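Local coordinates for high-affinity zinc uptake system protein znuA (Streptococcus suis, PDB 3MFQ), which binds a zinc ion and, as the solute-binding component of an uptake system, probably hands it to a membrane transporter for import, at residues 9-14 and 30-35; 14-19 and 60-65; 34-39 and 253-258; 105-110 and 268-273; 215-220 and 249-254. All blocks are in the same frame, centred on the assembly; numbering follows the deposited sequence.

Contact 1: 9-14 and 30-35; sequences VAVTTS and RDLLIP
Val-11 and Leu-32 meet across two neighbouring strands, their side chains crossing at about a right angle. With CG of Leu-32 anti to its backbone N (chi1 177°), the isobutyl end is turned toward segment 9-14, where Leu-32 CD1 lies 3.7 Å from Val-11 CG2 and also comes up to Thr-12 O. Thr-12 takes part mainly through its backbone, since its hydroxyl turns elsewhere, to Glu-67. Thr-12 O accepts Ile-34 N at 2.7 Å. The preceding carbonyl, Val-11 O, accepts Leu-33 N at 2.7 Å. Earlier in the strands Val-11 N donates to Asp-31 O (2.7 Å) and Asp-31 N to Val-9 O (3.2 Å), which sets a parallel register. Beyond the last direct bond a water bridges Ser-14 N, at the start of the helix, and Ile-34 O. Asp-31 is held by Arg-8 in a salt bridge. Strand 8-11, helix 14-24 and strand 29-32 form a beta-alpha-beta unit, whose two strands pair here as neighbours in the four-stranded parallel sheet.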
# COMPACT_ATOMS: atom_id res chain seq x y z
N VAL A 9 6.03 -5.25 20.24
CA VAL A 9 5.37 -5.74 19.04
C VAL A 9 6.13 -5.32 17.79
O VAL A 9 6.04 -4.18 17.38
CB VAL A 9 3.93 -5.20 18.96
CG1 VAL A 9 3.30 -5.64 17.69
CG2 VAL A 9 3.14 -5.64 20.18
N ALA A 10 6.81 -6.28 17.17
CA ALA A 10 7.59 -6.03 15.97
C ALA A 10 6.65 -5.80 14.78
O ALA A 10 5.60 -6.43 14.66
CB ALA A 10 8.52 -7.17 15.72
N VAL A 11 7.01 -4.85 13.93
CA VAL A 11 6.10 -4.42 12.90
C VAL A 11 6.87 -4.17 11.61
O VAL A 11 7.86 -3.44 11.58
CB VAL A 11 5.29 -3.17 13.35
CG1 VAL A 11 4.90 -3.27 14.84
CG2 VAL A 11 6.07 -1.89 13.08
N THR A 12 6.42 -4.82 10.54
CA THR A 12 7.17 -4.84 9.29
C THR A 12 7.21 -3.49 8.59
O THR A 12 8.28 -2.95 8.32
CB THR A 12 6.63 -5.92 8.32
OG1 THR A 12 5.21 -5.82 8.23
CG2 THR A 12 7.00 -7.30 8.82
N THR A 13 6.04 -2.93 8.30
CA THR A 13 5.97 -1.70 7.52
C THR A 13 5.39 -0.54 8.30
O THR A 13 4.75 -0.72 9.34
CB THR A 13 5.11 -1.89 6.27
OG1 THR A 13 3.73 -1.79 6.63
CG2 THR A 13 5.37 -3.26 5.65
N SER A 14 5.62 0.67 7.79
CA SER A 14 5.09 1.88 8.40
C SER A 14 3.57 1.83 8.48
O SER A 14 2.97 2.50 9.32
CB SER A 14 5.53 3.10 7.59
OG SER A 14 5.17 2.95 6.23
N ARG A 30 6.66 -0.32 19.92
CA ARG A 30 6.70 -0.74 18.52
C ARG A 30 8.11 -0.86 17.90
O ARG A 30 8.95 0.03 18.03
CB ARG A 30 5.77 0.15 17.67
CG ARG A 30 4.28 -0.08 17.98
CD ARG A 30 3.33 0.87 17.26
NE ARG A 30 3.30 2.19 17.88
CZ ARG A 30 4.19 3.14 17.64
NH1 ARG A 30 5.18 2.92 16.79
NH2 ARG A 30 4.10 4.32 18.25
N ASP A 31 8.34 -1.99 17.23
CA ASP A 31 9.62 -2.26 16.58
C ASP A 31 9.46 -2.32 15.07
O ASP A 31 9.27 -3.39 14.49
CB ASP A 31 10.21 -3.57 17.09
CG ASP A 31 11.50 -3.37 17.84
OD1 ASP A 31 12.55 -3.22 17.19
OD2 ASP A 31 11.47 -3.36 19.09
N LEU A 32 9.53 -1.16 14.42
CA LEU A 32 9.42 -1.10 12.98
C LEU A 32 10.67 -1.67 12.33
O LEU A 32 11.79 -1.27 12.64
CB LEU A 32 9.20 0.34 12.50
CG LEU A 32 9.15 0.50 10.98
CD1 LEU A 32 8.17 -0.47 10.37
CD2 LEU A 32 8.81 1.93 10.61
N LEU A 33 10.47 -2.62 11.42
CA LEU A 33 11.58 -3.28 10.75
C LEU A 33 11.94 -2.56 9.46
O LEU A 33 13.08 -2.14 9.27
CB LEU A 33 11.23 -4.74 10.45
CG LEU A 33 10.61 -5.50 11.62
CD1 LEU A 33 10.61 -6.99 11.32
CD2 LEU A 33 11.35 -5.22 12.90
N ILE A 34 10.96 -2.42 8.57
CA ILE A 34 11.17 -1.76 7.29
C ILE A 34 10.88 -0.27 7.39
O ILE A 34 9.73 0.14 7.55
CB ILE A 34 10.29 -2.39 6.19
CG1 ILE A 34 10.44 -3.91 6.19
CG2 ILE A 34 10.63 -1.80 4.84
CD1 ILE A 34 9.60 -4.61 5.16
N PRO A 35 11.94 0.56 7.31
CA PRO A 35 11.83 2.01 7.43
C PRO A 35 10.95 2.61 6.34
O PRO A 35 11.05 2.20 5.18
CB PRO A 35 13.27 2.49 7.26
CG PRO A 35 14.11 1.30 7.60
CD PRO A 35 13.33 0.12 7.13
O HOH W 1 7.57 1.47 5.81

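Contact 2: 14-19 and 60-65; sequences SFLNDM and LYHGLH
Leu-16 drives its CD1 methyl against the backbone of the strand end, 3.3 Å from Leu-60 O and 3.3 Å from Tyr-61 CA. Its CG lies anti to the carbonyl carbon (chi1 -50°), which sends the isobutyl group off the helix toward the strand. There Leu-16 CD1 also reaches Leu-60 CB, at 4.5 Å. CG and the other methyl, CD2, rest against the His-62 imidazole. Phe-15, one residue earlier, meets that imidazole too: its CG and CD2 sit at the imidazole edge, near the plane of the ring. The two rings are steeply inclined, with planes 77° apart and centroids 5.5 Å apart. His-62 is thus wedged against two successive residues of the helix, and no hydrogen bond joins the two segments. The first turn that presents this pair is held by Asp-18 N to Ser-14 O (3.0 Å) and Met-19 N to Phe-15 O (3.1 Å). Farther out, the rings of Phe-66 and Trp-106 also meet His-62. The first turn of helix 14-24 packs on the C-terminal end of strand 58-61, which runs between strands 8-11 and 79-80, and Met-19 reaches from the helix to Tyr-112 and Val-116 of helix 109-123.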
# COMPACT_ATOMS: atom_id res chain seq x y z
N SER A 14 5.62 0.67 7.79
CA SER A 14 5.09 1.88 8.40
C SER A 14 3.57 1.83 8.48
O SER A 14 2.97 2.50 9.32
CB SER A 14 5.53 3.10 7.59
OG SER A 14 5.17 2.95 6.23
N PHE A 15 2.95 1.05 7.60
CA PHE A 15 1.51 0.88 7.64
C PHE A 15 1.11 0.37 9.00
O PHE A 15 0.31 0.99 9.71
CB PHE A 15 1.06 -0.15 6.60
CG PHE A 15 1.20 0.31 5.20
CD1 PHE A 15 0.27 1.16 4.64
CD2 PHE A 15 2.27 -0.11 4.43
CE1 PHE A 15 0.40 1.58 3.34
CE2 PHE A 15 2.41 0.31 3.13
CZ PHE A 15 1.48 1.16 2.58
N LEU A 16 1.65 -0.78 9.36
CA LEU A 16 1.33 -1.40 10.62
C LEU A 16 1.75 -0.48 11.76
O LEU A 16 0.99 -0.26 12.70
CB LEU A 16 1.98 -2.78 10.70
CG LEU A 16 1.68 -3.60 9.44
CD1 LEU A 16 2.21 -5.02 9.56
CD2 LEU A 16 0.19 -3.60 9.14
N ASN A 17 2.95 0.10 11.64
CA ASN A 17 3.43 1.07 12.63
C ASN A 17 2.37 2.10 13.02
O ASN A 17 2.23 2.43 14.19
CB ASN A 17 4.68 1.79 12.13
CG ASN A 17 5.35 2.62 13.22
OD1 ASN A 17 5.67 2.10 14.29
ND2 ASN A 17 5.55 3.91 12.96
N ASP A 18 1.64 2.60 12.03
CA ASP A 18 0.56 3.55 12.28
C ASP A 18 -0.63 2.86 12.95
O ASP A 18 -1.10 3.29 14.00
CB ASP A 18 0.12 4.20 10.98
CG ASP A 18 -1.06 5.14 11.16
OD1 ASP A 18 -1.10 5.85 12.19
OD2 ASP A 18 -1.93 5.19 10.27
N MET A 19 -1.10 1.80 12.31
CA MET A 19 -2.25 1.05 12.81
C MET A 19 -2.16 0.79 14.31
O MET A 19 -3.03 1.21 15.07
CB MET A 19 -2.38 -0.27 12.04
CG MET A 19 -3.62 -1.09 12.40
SD MET A 19 -3.85 -2.53 11.34
CE MET A 19 -2.29 -3.37 11.55
N LEU A 60 3.62 -8.51 13.88
CA LEU A 60 2.52 -8.27 12.94
C LEU A 60 3.04 -7.92 11.55
O LEU A 60 3.97 -7.12 11.40
CB LEU A 60 1.61 -7.16 13.45
CG LEU A 60 0.66 -7.52 14.59
CD1 LEU A 60 -0.01 -6.28 15.16
CD2 LEU A 60 -0.38 -8.53 14.12
N TYR A 61 2.42 -8.52 10.53
CA TYR A 61 2.81 -8.25 9.14
C TYR A 61 1.62 -8.37 8.19
O TYR A 61 0.56 -8.89 8.56
CB TYR A 61 3.94 -9.19 8.70
CG TYR A 61 3.53 -10.64 8.59
CD1 TYR A 61 3.23 -11.40 9.72
CD2 TYR A 61 3.46 -11.27 7.35
CE1 TYR A 61 2.87 -12.73 9.61
CE2 TYR A 61 3.09 -12.60 7.24
CZ TYR A 61 2.80 -13.32 8.37
OH TYR A 61 2.43 -14.64 8.26
N HIS A 62 1.80 -7.89 6.97
CA HIS A 62 0.75 -7.92 5.96
C HIS A 62 0.43 -9.34 5.52
O HIS A 62 -0.69 -9.83 5.70
CB HIS A 62 1.17 -7.11 4.73
CG HIS A 62 1.33 -5.64 5.00
ND1 HIS A 62 2.15 -5.16 6.00
CD2 HIS A 62 0.80 -4.56 4.39
CE1 HIS A 62 2.11 -3.84 6.00
NE2 HIS A 62 1.30 -3.45 5.03
N GLY A 63 1.42 -10.01 4.94
CA GLY A 63 1.21 -11.32 4.36
C GLY A 63 1.12 -11.22 2.85
O GLY A 63 1.59 -10.24 2.26
N LEU A 64 0.52 -12.22 2.22
CA LEU A 64 0.35 -12.22 0.77
C LEU A 64 1.68 -12.02 0.06
O LEU A 64 1.72 -11.51 -1.06
CB LEU A 64 -0.64 -11.14 0.35
CG LEU A 64 -1.95 -11.07 1.13
CD1 LEU A 64 -2.89 -10.05 0.52
CD2 LEU A 64 -2.62 -12.44 1.19
N HIS A 65 2.76 -12.43 0.72
CA HIS A 65 4.10 -12.31 0.14
C HIS A 65 4.49 -10.86 -0.11
O HIS A 65 5.40 -10.58 -0.90
CB HIS A 65 4.20 -13.11 -1.16
CG HIS A 65 4.05 -14.59 -0.99
ND1 HIS A 65 3.39 -15.15 0.10
CD2 HIS A 65 4.45 -15.62 -1.75
CE1 HIS A 65 3.40 -16.46 -0.02
NE2 HIS A 65 4.04 -16.78 -1.13

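Contact 3: 34-39 and 253-258; sequences IPAGED and SDSLAP. With ZN (zinc ion), chain D.
A chi1 of 176° swings the hydroxyl of Ser-255 away from its own backbone N and sets it against the turn of the facing loop, where Ser-255 OG accepts Gly-37 N at 2.8 Å. Asp-254 is turned the other way: its CG is anti to the carbonyl carbon (chi1 -65°), which carries the carboxylate toward the zinc ion. Asp-39 lies alongside it, pointing the same way, with the carboxylate planes 37° apart.

The hydroxyl of Ser-255 has two roles, for Ser-255 OG also donates a hydrogen bond to Leu-256 O (2.8 Å). The amide it receives belongs to a type II beta turn, Pro-35 to Glu-38, closed by Glu-38 N to Pro-35 O at 3.0 Å; Gly-37 has the positive phi needed at the third position of such a turn. Next to the hydroxyl, Ala-36 CB packs against the chain at Ala-257 and reaches Pro-258 CD at 4.5 Å. A water ties the backbones together farther along, donating to Glu-38 O (2.9 Å) and to Asp-254 O (2.7 Å).

Asp-254 chelates the zinc ion through both carboxylate oxygens, and His-41, His-104 and His-170 complete the site. Asp-39 belongs to the second shell: OD1 accepts the backbone N of His-41, and OD2 bonds with Thr-192. The facing oxygens, Asp-39 OD1 and Asp-254 OD2, are 3.7 Å apart. The positive metal, together with the bonds of Asp-39 to His-41 N and Thr-192, would be expected to offset the repulsion between two carboxylates this close.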
# COMPACT_ATOMS: atom_id res chain seq x y z
N ILE A 34 10.96 -2.42 8.57
CA ILE A 34 11.17 -1.76 7.29
C ILE A 34 10.88 -0.27 7.39
O ILE A 34 9.73 0.14 7.55
CB ILE A 34 10.29 -2.39 6.19
CG1 ILE A 34 10.44 -3.91 6.19
CG2 ILE A 34 10.63 -1.80 4.84
CD1 ILE A 34 9.60 -4.61 5.16
N PRO A 35 11.94 0.56 7.31
CA PRO A 35 11.83 2.01 7.43
C PRO A 35 10.95 2.61 6.34
O PRO A 35 11.05 2.20 5.18
CB PRO A 35 13.27 2.49 7.26
CG PRO A 35 14.11 1.30 7.60
CD PRO A 35 13.33 0.12 7.13
N ALA A 36 10.11 3.57 6.70
CA ALA A 36 9.27 4.26 5.73
C ALA A 36 10.12 4.74 4.56
O ALA A 36 11.20 5.30 4.76
CB ALA A 36 8.56 5.43 6.38
N GLY A 37 9.64 4.51 3.35
CA GLY A 37 10.36 4.92 2.16
C GLY A 37 11.07 3.76 1.50
O GLY A 37 11.52 3.87 0.36
N GLU A 38 11.18 2.65 2.22
CA GLU A 38 11.80 1.44 1.67
C GLU A 38 10.74 0.50 1.09
O GLU A 38 9.55 0.68 1.31
CB GLU A 38 12.65 0.73 2.72
CG GLU A 38 13.83 1.55 3.22
CD GLU A 38 14.82 0.73 4.02
OE1 GLU A 38 15.00 -0.47 3.71
OE2 GLU A 38 15.45 1.29 4.95
N ASP A 39 11.20 -0.51 0.35
CA ASP A 39 10.30 -1.41 -0.36
C ASP A 39 10.31 -2.81 0.23
O ASP A 39 11.28 -3.54 0.09
CB ASP A 39 10.68 -1.46 -1.84
CG ASP A 39 9.74 -2.31 -2.65
OD1 ASP A 39 8.87 -2.98 -2.06
OD2 ASP A 39 9.87 -2.30 -3.90
N SER A 253 2.57 3.75 -2.37
CA SER A 253 2.02 2.44 -2.66
C SER A 253 2.47 1.42 -1.62
O SER A 253 1.64 0.76 -1.00
CB SER A 253 2.43 1.97 -4.06
OG SER A 253 3.80 1.60 -4.08
N ASP A 254 3.78 1.32 -1.43
CA ASP A 254 4.34 0.30 -0.57
C ASP A 254 4.90 0.86 0.73
O ASP A 254 5.70 0.21 1.40
CB ASP A 254 5.43 -0.47 -1.31
CG ASP A 254 4.89 -1.25 -2.49
OD1 ASP A 254 3.67 -1.51 -2.52
OD2 ASP A 254 5.69 -1.60 -3.39
N SER A 255 4.48 2.07 1.08
CA SER A 255 4.96 2.69 2.31
C SER A 255 4.25 3.99 2.62
O SER A 255 3.79 4.69 1.72
CB SER A 255 6.47 2.96 2.21
OG SER A 255 6.94 3.64 3.36
N LEU A 256 4.15 4.30 3.91
CA LEU A 256 3.71 5.61 4.36
C LEU A 256 4.86 6.59 4.22
O LEU A 256 5.91 6.26 3.69
CB LEU A 256 3.26 5.55 5.82
CG LEU A 256 1.79 5.24 6.09
CD1 LEU A 256 1.23 4.30 5.05
CD2 LEU A 256 1.62 4.68 7.49
N ALA A 257 4.65 7.81 4.71
CA ALA A 257 5.71 8.81 4.71
C ALA A 257 6.43 8.81 6.06
O ALA A 257 5.84 8.43 7.08
CB ALA A 257 5.14 10.19 4.41
N PRO A 258 7.70 9.23 6.07
CA PRO A 258 8.49 9.29 7.30
C PRO A 258 7.83 10.17 8.35
O PRO A 258 7.37 11.27 8.03
CB PRO A 258 9.81 9.91 6.85
CG PRO A 258 9.90 9.59 5.40
CD PRO A 258 8.49 9.63 4.89
ZN ZN D . 4.02 -2.87 -4.47
O HOH W 1 7.57 1.47 5.81
O HOH W 2 7.56 0.34 3.36

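Contact 4: 105-110 and 268-273; sequences FWFSIP and DMYKHN
Phe-107 turns the edge of its ring to the face of Tyr-270 in an edge-to-face pair, with centroids 5.8 Å apart and planes at 75°. One face of the Phe-107 ring carries Trp-106 CD1 over its centre, and the ring also stacks with Phe-173. At the edge of the Tyr-270 ring, in its plane, lies the carbonyl oxygen of Phe-107, while Ile-109 CG1 comes to 4.0 Å from Tyr-270 CE2. Met-269 adds a Met-aromatic contact: its chain, bent at both outer torsions, brings SD obliquely to 5.4 Å from the Phe-107 centroid. On the same outer part of the ring Asn-273 sets ND2 3.8 Å from Phe-107 CE1, the amide and ring planes 38° apart. Its ND2 is hydrogen-bonded to Phe-252 O. Met-269, Tyr-270 and Asn-273 thus present one side of their helix to a single phenyl ring. Leu-148 of the long helix 131-156 touches both Ile-109 and Tyr-270. The arrangement is an aromatic cluster of the buried core beside the zinc site, in which the turn leading into helix 109-123 packs on the C-terminal helix 266-281; helix 131-156 alongside is consistent with the lobe-spanning helix of this family of metal-binding proteins.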
# COMPACT_ATOMS: atom_id res chain seq x y z
N PHE A 105 -3.66 -4.92 -0.57
CA PHE A 105 -5.05 -4.97 -0.13
C PHE A 105 -5.50 -3.71 0.62
O PHE A 105 -6.70 -3.46 0.75
CB PHE A 105 -5.25 -6.17 0.79
CG PHE A 105 -4.51 -6.06 2.08
CD1 PHE A 105 -3.22 -6.54 2.20
CD2 PHE A 105 -5.09 -5.44 3.18
CE1 PHE A 105 -2.53 -6.42 3.39
CE2 PHE A 105 -4.40 -5.32 4.37
CZ PHE A 105 -3.12 -5.82 4.48
N TRP A 106 -4.55 -2.93 1.12
CA TRP A 106 -4.86 -1.83 2.02
C TRP A 106 -5.61 -0.66 1.38
O TRP A 106 -6.18 0.18 2.08
CB TRP A 106 -3.60 -1.33 2.73
CG TRP A 106 -2.45 -1.07 1.81
CD1 TRP A 106 -2.18 0.09 1.15
CD2 TRP A 106 -1.43 -2.00 1.44
NE1 TRP A 106 -1.04 -0.06 0.39
CE2 TRP A 106 -0.56 -1.33 0.55
CE3 TRP A 106 -1.16 -3.33 1.77
CZ2 TRP A 106 0.55 -1.95 -0.00
CZ3 TRP A 106 -0.05 -3.94 1.22
CH2 TRP A 106 0.79 -3.25 0.34
N PHE A 107 -5.62 -0.60 0.05
CA PHE A 107 -6.36 0.45 -0.65
C PHE A 107 -7.84 0.08 -0.78
O PHE A 107 -8.66 0.92 -1.16
CB PHE A 107 -5.74 0.74 -2.02
CG PHE A 107 -4.40 1.40 -1.94
CD1 PHE A 107 -4.26 2.66 -1.38
CD2 PHE A 107 -3.27 0.77 -2.45
CE1 PHE A 107 -3.02 3.27 -1.31
CE2 PHE A 107 -2.03 1.38 -2.38
CZ PHE A 107 -1.90 2.63 -1.81
N SER A 108 -8.17 -1.16 -0.48
CA SER A 108 -9.56 -1.56 -0.33
C SER A 108 -9.95 -1.37 1.12
O SER A 108 -9.82 -2.28 1.93
CB SER A 108 -9.76 -3.02 -0.74
OG SER A 108 -11.10 -3.44 -0.49
N ILE A 109 -10.41 -0.17 1.45
CA ILE A 109 -10.75 0.18 2.83
C ILE A 109 -11.44 -0.95 3.60
O ILE A 109 -11.11 -1.20 4.76
CB ILE A 109 -11.59 1.47 2.90
CG1 ILE A 109 -10.72 2.67 2.50
CG2 ILE A 109 -12.15 1.67 4.29
CD1 ILE A 109 -11.42 4.00 2.62
N PRO A 110 -12.39 -1.65 2.96
CA PRO A 110 -13.00 -2.79 3.64
C PRO A 110 -11.95 -3.80 4.11
O PRO A 110 -11.96 -4.23 5.26
CB PRO A 110 -13.88 -3.41 2.56
CG PRO A 110 -14.23 -2.27 1.68
CD PRO A 110 -13.03 -1.38 1.66
N ASP A 268 -4.06 9.84 6.21
CA ASP A 268 -3.47 11.01 5.57
C ASP A 268 -2.75 10.62 4.28
O ASP A 268 -2.86 11.31 3.27
CB ASP A 268 -2.51 11.73 6.53
CG ASP A 268 -3.24 12.42 7.66
OD1 ASP A 268 -4.49 12.53 7.59
OD2 ASP A 268 -2.58 12.85 8.63
N MET A 269 -2.03 9.51 4.32
CA MET A 269 -1.40 8.98 3.12
C MET A 269 -2.45 8.75 2.05
O MET A 269 -2.21 8.95 0.87
CB MET A 269 -0.66 7.68 3.43
CG MET A 269 -0.11 6.95 2.21
SD MET A 269 -1.35 5.96 1.35
CE MET A 269 -1.70 4.71 2.57
N TYR A 270 -3.63 8.32 2.49
CA TYR A 270 -4.72 8.04 1.57
C TYR A 270 -5.23 9.31 0.91
O TYR A 270 -5.35 9.39 -0.32
CB TYR A 270 -5.87 7.37 2.32
CG TYR A 270 -6.54 6.27 1.55
CD1 TYR A 270 -7.22 6.53 0.37
CD2 TYR A 270 -6.50 4.96 2.01
CE1 TYR A 270 -7.83 5.52 -0.33
CE2 TYR A 270 -7.12 3.94 1.31
CZ TYR A 270 -7.78 4.23 0.14
OH TYR A 270 -8.41 3.23 -0.57
N LYS A 271 -5.55 10.30 1.74
CA LYS A 271 -6.05 11.57 1.24
C LYS A 271 -5.05 12.19 0.29
O LYS A 271 -5.41 12.67 -0.78
CB LYS A 271 -6.33 12.53 2.40
CG LYS A 271 -7.42 12.05 3.36
CD LYS A 271 -7.66 13.06 4.46
CE LYS A 271 -8.74 12.58 5.42
NZ LYS A 271 -8.98 13.56 6.51
N HIS A 272 -3.78 12.18 0.69
CA HIS A 272 -2.70 12.69 -0.14
C HIS A 272 -2.74 12.08 -1.54
O HIS A 272 -2.69 12.79 -2.54
CB HIS A 272 -1.35 12.41 0.51
CG HIS A 272 -0.18 12.68 -0.38
ND1 HIS A 272 0.49 13.88 -0.38
CD2 HIS A 272 0.44 11.91 -1.31
CE1 HIS A 272 1.48 13.84 -1.26
NE2 HIS A 272 1.46 12.65 -1.84
N ASN A 273 -2.84 10.75 -1.59
CA ASN A 273 -2.92 10.05 -2.86
C ASN A 273 -4.12 10.52 -3.67
O ASN A 273 -4.00 10.85 -4.85
CB ASN A 273 -2.97 8.54 -2.64
CG ASN A 273 -1.61 7.96 -2.30
OD1 ASN A 273 -0.62 8.68 -2.19
ND2 ASN A 273 -1.56 6.64 -2.14

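Contact 5: 215-220 and 249-254; sequences AIFTES and KELFSD. With ZN (zinc ion), chain D.
Glu-219 and Leu-251 form a single beta bridge, their CA atoms 4.5 Å apart, just past the end of strand 215-217, which pairs in parallel with strand 242-244. Both backbone bonds of the bridge use Leu-251: its N donates to Thr-218 O at 2.8 Å, and its O receives Ser-220 N at 3.2 Å. The side chain of Leu-251 crosses that of Phe-217 at a slant: Leu-251 CD1 lies 3.4 Å from Phe-217 CB and also touches CG and CD2 of that ring, obliquely. Leu-276 of helix 266-281 touches both residues. Glu-250 runs extended past Thr-218, where Glu-250 CG meets Thr-218 CG2 at 4.0 Å, and ends beside Ser-220, whose CB lies 3.3 Å from Glu-250 OE1. Ser-220 OG lies 3.6 Å from Phe-252 CD1. Closer to the metal, Glu-219 acts in the second shell: OE2 bonds with Thr-222 and accepts ND1 of His-170, a zinc ligand, which should hold that imidazole in orientation. With chi1 at 66° the glutamate chain runs toward the loop that carries Asp-254, and Ser-253 OG donates to Glu-219 OE1 at 3.0 Å from above the carboxylate, 63° out of its plane.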
# COMPACT_ATOMS: atom_id res chain seq x y z
N ALA A 215 -1.48 12.19 -18.02
CA ALA A 215 -0.79 12.20 -16.74
C ALA A 215 -0.48 10.79 -16.23
O ALA A 215 -1.38 9.99 -16.00
CB ALA A 215 -1.59 12.97 -15.70
N ILE A 216 0.81 10.50 -16.07
CA ILE A 216 1.25 9.25 -15.48
C ILE A 216 1.85 9.54 -14.11
O ILE A 216 2.50 10.57 -13.92
CB ILE A 216 2.26 8.51 -16.37
CG1 ILE A 216 3.51 9.37 -16.59
CG2 ILE A 216 1.63 8.14 -17.70
CD1 ILE A 216 4.52 8.74 -17.52
N PHE A 217 1.63 8.65 -13.15
CA PHE A 217 1.99 8.94 -11.77
C PHE A 217 3.31 8.33 -11.31
O PHE A 217 3.82 7.38 -11.91
CB PHE A 217 0.86 8.54 -10.83
CG PHE A 217 -0.29 9.50 -10.84
CD1 PHE A 217 -1.26 9.42 -11.83
CD2 PHE A 217 -0.41 10.48 -9.88
CE1 PHE A 217 -2.32 10.30 -11.85
CE2 PHE A 217 -1.47 11.37 -9.89
CZ PHE A 217 -2.43 11.27 -10.88
N THR A 218 3.85 8.91 -10.24
CA THR A 218 5.13 8.51 -9.68
C THR A 218 4.96 8.12 -8.21
O THR A 218 4.14 8.70 -7.51
CB THR A 218 6.16 9.66 -9.79
OG1 THR A 218 6.68 9.70 -11.12
CG2 THR A 218 7.31 9.45 -8.82
N GLU A 219 5.73 7.13 -7.76
CA GLU A 219 5.63 6.65 -6.39
C GLU A 219 6.96 6.79 -5.65
O GLU A 219 8.02 6.81 -6.27
CB GLU A 219 5.16 5.20 -6.36
CG GLU A 219 6.15 4.23 -6.95
CD GLU A 219 5.55 2.86 -7.18
OE1 GLU A 219 4.36 2.67 -6.88
OE2 GLU A 219 6.28 1.96 -7.67
N SER A 220 6.89 6.87 -4.33
CA SER A 220 8.05 7.16 -3.49
C SER A 220 9.01 5.98 -3.32
O SER A 220 10.17 6.17 -2.98
CB SER A 220 7.60 7.65 -2.11
OG SER A 220 6.88 6.64 -1.43
N LYS A 249 5.15 15.45 -4.85
CA LYS A 249 4.15 14.92 -5.76
C LYS A 249 4.41 13.45 -6.02
O LYS A 249 4.81 13.06 -7.12
CB LYS A 249 4.18 15.67 -7.08
CG LYS A 249 3.99 17.16 -6.94
CD LYS A 249 4.20 17.83 -8.28
CE LYS A 249 3.94 19.32 -8.20
NZ LYS A 249 4.19 19.98 -9.52
N GLU A 250 4.19 12.63 -5.00
CA GLU A 250 4.41 11.20 -5.12
C GLU A 250 3.28 10.42 -4.48
O GLU A 250 2.79 10.77 -3.41
CB GLU A 250 5.74 10.81 -4.46
CG GLU A 250 6.97 11.25 -5.23
CD GLU A 250 8.25 10.86 -4.51
OE1 GLU A 250 8.21 10.72 -3.27
OE2 GLU A 250 9.29 10.71 -5.18
N LEU A 251 2.86 9.35 -5.15
CA LEU A 251 1.88 8.43 -4.59
C LEU A 251 2.60 7.47 -3.66
O LEU A 251 3.74 7.08 -3.91
CB LEU A 251 1.18 7.65 -5.69
CG LEU A 251 0.28 8.42 -6.66
CD1 LEU A 251 -0.24 7.49 -7.75
CD2 LEU A 251 -0.87 9.07 -5.92
N PHE A 252 1.94 7.09 -2.57
CA PHE A 252 2.48 6.07 -1.68
C PHE A 252 1.80 4.75 -1.98
O PHE A 252 0.58 4.64 -1.87
CB PHE A 252 2.26 6.45 -0.22
CG PHE A 252 2.75 7.82 0.13
CD1 PHE A 252 4.10 8.07 0.31
CD2 PHE A 252 1.85 8.86 0.31
CE1 PHE A 252 4.55 9.33 0.64
CE2 PHE A 252 2.29 10.13 0.64
CZ PHE A 252 3.64 10.36 0.80
N SER A 253 2.57 3.75 -2.37
CA SER A 253 2.02 2.44 -2.66
C SER A 253 2.47 1.42 -1.62
O SER A 253 1.64 0.76 -1.00
CB SER A 253 2.43 1.97 -4.06
OG SER A 253 3.80 1.60 -4.08
N ASP A 254 3.78 1.32 -1.43
CA ASP A 254 4.34 0.30 -0.57
C ASP A 254 4.90 0.86 0.73
O ASP A 254 5.70 0.21 1.40
CB ASP A 254 5.43 -0.47 -1.31
CG ASP A 254 4.89 -1.25 -2.49
OD1 ASP A 254 3.67 -1.51 -2.52
OD2 ASP A 254 5.69 -1.60 -3.39
ZN ZN D . 4.02 -2.87 -4.47

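Overall arrangement
Contacts 1, 2 and 4 are buried, whereas contacts 3 and 5 are partly buried and share Ser-253 and Asp-254 beside the zinc ion. Contacts 1 and 2 both reach one parallel sheet and meet at Ser-14, yet one is held by strand hydrogen bonds and the other by apolar and ring packing. Ser-14 OG also bonds Leu-256 N, linking both to contact 3, which is polar and water-bridged. Contact 4 is largely aromatic; its Trp-106 touches Phe-15 and His-62 of contact 2 and Ser-253 of the metal loop. Contact 5, about 22 Å from contact 1 between centres, mixes backbone bonds with carboxylate chemistry, and His-272 and Asn-273 of contact 4 bond its backbone.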